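TgTwinScan_2721 - E2 domain (Toxoplasma gondii, PDB 2F4Z) probably acts as a ubiquitin-conjugating (E2) enzyme, carrying activated ubiquitin on a catalytic cysteine and passing it on toward substrates. Local coordinates at residues 115-119 with 120-124. Residues are numbered along the deposited sequence; the frame is centred on the assembly and turned at random.
Sequences TKIWH and PNISS
K116 meets S124 where the chain, having folded back on itself, brings its two arms together: the bend at chi2 lays the aliphatic CD of K116 3.5 Å from S124 O. On I117, CG2 faces the returning arm and packs 3.6 Å from CG2 of I122, the two branched chains crossing at about a right angle; I122 CD1 lies beside the same methyl. Two waters fill in for direct backbone pairing between the arms. One accepts from I117 N and lies within hydrogen-bonding distance of S123 O. The ring of W118 comes back obliquely to S124, whose CB is 4.0 Å from CZ3. At H119 the other water accepts from the backbone N at 2.7 Å and lies within hydrogen-bonding distance of I117 O and I122 O. H119 also opens a type I turn that ends at I122, closed by I122 N to H119 O at 3.3 Å. A chi1 of -171° sets the imidazole beside its own carbonyl carbon, where the ring edge meets the turn and ND1 accepts N121 N at 3.1 Å, nearly in the ring plane. P120 CD sits over one face of the ring. CE1 is a close neighbour of N121 OD1, at 3.3 Å, but that oxygen takes its hydrogen bond from V159 N. Because NE2 also bonds M154 O, both ring nitrogens are engaged, a pattern that fixes the ring's rotation and implies a proton on NE2. H119, P120 and N121 form the HPN motif of E2 enzymes, shortly before the expected catalytic cysteine; in relatives the asparagine is thought to assist ubiquitin transfer. The segment follows strand 110-113 and packs against three helices: I117 and I122 rest on L155 of helix 144-156, P120 and W118 pack against helix 166-174, and W118 also meets F179 and W186 of helix 176-190.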
ATOM      1  N   THR A 115      13.274 -14.878  15.614  1.00 26.80           N
ATOM      2  CA  THR A 115      14.293 -15.791  15.049  1.00 27.03           C
ATOM      3  C   THR A 115      15.647 -15.057  14.862  1.00 28.28           C
ATOM      4  O   THR A 115      15.686 -13.966  14.264  1.00 27.74           O
ATOM      5  CB  THR A 115      13.876 -16.268  13.673  1.00 27.22           C
ATOM      6  OG1 THR A 115      12.558 -16.851  13.714  1.00 27.45           O
ATOM      7  CG2 THR A 115      14.899 -17.267  13.085  1.00 25.02           C
ATOM      8  N   LYS A 116      16.744 -15.629  15.392  1.00 27.77           N
ATOM      9  CA  LYS A 116      18.116 -15.111  15.124  1.00 27.06           C
ATOM     10  C   LYS A 116      18.423 -15.085  13.636  1.00 26.91           C
ATOM     11  O   LYS A 116      18.195 -16.060  12.878  1.00 25.46           O
ATOM     12  CB  LYS A 116      19.193 -15.925  15.900  1.00 28.61           C
ATOM     13  CG  LYS A 116      19.249 -15.743  17.424  1.00 29.46           C
ATOM     14  CD  LYS A 116      19.543 -14.244  17.762  1.00 39.61           C
ATOM     15  CE  LYS A 116      20.066 -13.941  19.198  1.00 39.80           C
ATOM     16  NZ  LYS A 116      19.154 -14.351  20.352  1.00 43.65           N
ATOM     17  N   ILE A 117      18.944 -13.946  13.172  1.00 26.18           N
ATOM     18  CA  ILE A 117      19.227 -13.774  11.730  1.00 24.91           C
ATOM     19  C   ILE A 117      20.504 -12.898  11.598  1.00 25.24           C
ATOM     20  O   ILE A 117      20.790 -12.022  12.468  1.00 26.31           O
ATOM     21  CB  ILE A 117      17.995 -13.170  10.986  1.00 25.04           C
ATOM     22  CG1 ILE A 117      18.220 -13.123   9.457  1.00 24.23           C
ATOM     23  CG2 ILE A 117      17.581 -11.830  11.665  1.00 23.38           C
ATOM     24  CD1 ILE A 117      16.959 -12.875   8.603  1.00 25.16           C
ATOM     25  N   TRP A 118      21.304 -13.210  10.593  1.00 26.08           N
ATOM     26  CA  TRP A 118      22.556 -12.506  10.323  1.00 27.17           C
ATOM     27  C   TRP A 118      22.335 -11.610   9.121  1.00 27.11           C
ATOM     28  O   TRP A 118      22.349 -12.085   8.005  1.00 26.90           O
ATOM     29  CB  TRP A 118      23.615 -13.530   9.964  1.00 28.00           C
ATOM     30  CG  TRP A 118      25.026 -12.985   9.944  1.00 28.98           C
ATOM     31  CD1 TRP A 118      25.836 -12.745   8.817  1.00 26.87           C
ATOM     32  CD2 TRP A 118      25.789 -12.596  11.082  1.00 25.32           C
ATOM     33  NE1 TRP A 118      27.049 -12.240   9.239  1.00 27.19           N
ATOM     34  CE2 TRP A 118      27.049 -12.138  10.611  1.00 25.29           C
ATOM     35  CE3 TRP A 118      25.546 -12.605  12.449  1.00 21.57           C
ATOM     36  CZ2 TRP A 118      28.045 -11.714  11.467  1.00 26.30           C
ATOM     37  CZ3 TRP A 118      26.526 -12.142  13.306  1.00 29.71           C
ATOM     38  CH2 TRP A 118      27.780 -11.703  12.805  1.00 29.39           C
ATOM     39  N   HIS A 119      22.095 -10.304   9.355  1.00 28.41           N
ATOM     40  CA  HIS A 119      21.739  -9.385   8.229  1.00 28.53           C
ATOM     41  C   HIS A 119      22.209  -8.004   8.677  1.00 28.89           C
ATOM     42  O   HIS A 119      22.026  -7.688   9.854  1.00 31.12           O
ATOM     43  CB  HIS A 119      20.186  -9.424   8.010  1.00 28.15           C
ATOM     44  CG  HIS A 119      19.697  -8.708   6.781  1.00 27.18           C
ATOM     45  ND1 HIS A 119      19.658  -7.332   6.676  1.00 26.31           N
ATOM     46  CD2 HIS A 119      19.221  -9.184   5.604  1.00 27.62           C
ATOM     47  CE1 HIS A 119      19.204  -6.997   5.485  1.00 24.03           C
ATOM     48  NE2 HIS A 119      18.896  -8.098   4.826  1.00 23.85           N
ATOM     49  N   PRO A 120      22.816  -7.170   7.776  1.00 29.24           N
ATOM     50  CA  PRO A 120      23.320  -5.856   8.231  1.00 29.90           C
ATOM     51  C   PRO A 120      22.229  -4.929   8.780  1.00 30.47           C
ATOM     52  O   PRO A 120      22.476  -4.154   9.705  1.00 32.21           O
ATOM     53  CB  PRO A 120      23.946  -5.257   6.960  1.00 31.04           C
ATOM     54  CG  PRO A 120      23.279  -6.007   5.779  1.00 30.87           C
ATOM     55  CD  PRO A 120      23.026  -7.393   6.321  1.00 28.83           C
ATOM     56  N   ASN A 121      21.008  -5.097   8.285  1.00 30.84           N
ATOM     57  CA  ASN A 121      19.832  -4.274   8.671  1.00 30.33           C
ATOM     58  C   ASN A 121      18.911  -4.806   9.795  1.00 29.32           C
ATOM     59  O   ASN A 121      17.845  -4.240  10.106  1.00 29.87           O
ATOM     60  CB  ASN A 121      19.101  -3.935   7.363  1.00 29.43           C
ATOM     61  CG  ASN A 121      20.078  -3.349   6.308  1.00 31.69           C
ATOM     62  OD1 ASN A 121      20.237  -3.886   5.218  1.00 29.24           O
ATOM     63  ND2 ASN A 121      20.751  -2.223   6.669  1.00 30.48           N
ATOM     64  N   ILE A 122      19.383  -5.860  10.474  1.00 28.64           N
ATOM     65  CA  ILE A 122      18.711  -6.437  11.616  1.00 28.05           C
ATOM     66  C   ILE A 122      19.726  -6.683  12.696  1.00 29.66           C
ATOM     67  O   ILE A 122      20.803  -7.245  12.426  1.00 30.27           O
ATOM     68  CB  ILE A 122      18.028  -7.824  11.250  1.00 27.42           C
ATOM     69  CG1 ILE A 122      17.297  -7.729   9.900  1.00 26.97           C
ATOM     70  CG2 ILE A 122      17.217  -8.372  12.493  1.00 20.79           C
ATOM     71  CD1 ILE A 122      16.791  -9.073   9.249  1.00 28.27           C
ATOM     72  N   SER A 123      19.419  -6.271  13.911  1.00 30.72           N
ATOM     73  CA  SER A 123      20.321  -6.516  15.017  1.00 32.97           C
ATOM     74  C   SER A 123      20.478  -8.039  15.293  1.00 34.98           C
ATOM     75  O   SER A 123      19.466  -8.765  15.473  1.00 32.56           O
ATOM     76  CB  SER A 123      19.814  -5.795  16.232  1.00 32.77           C
ATOM     77  OG  SER A 123      20.585  -6.137  17.357  1.00 36.72           O
ATOM     78  N   SER A 124      21.744  -8.512  15.279  1.00 37.35           N
ATOM     79  CA  SER A 124      22.065  -9.962  15.468  1.00 39.90           C
ATOM     80  C   SER A 124      21.814 -10.350  16.884  1.00 41.54           C
ATOM     81  O   SER A 124      21.637 -11.530  17.181  1.00 44.14           O
ATOM     82  CB  SER A 124      23.513 -10.311  15.107  1.00 39.66           C
ATOM     83  OG  SER A 124      24.398  -9.551  15.912  1.00 38.18           O
TER
HETATM   84  O   HOH W   1      22.033  -9.716  12.010  1.00 29.11           O
HETATM   85  O   HOH W   2      19.100 -11.741  15.274  1.00 31.80           O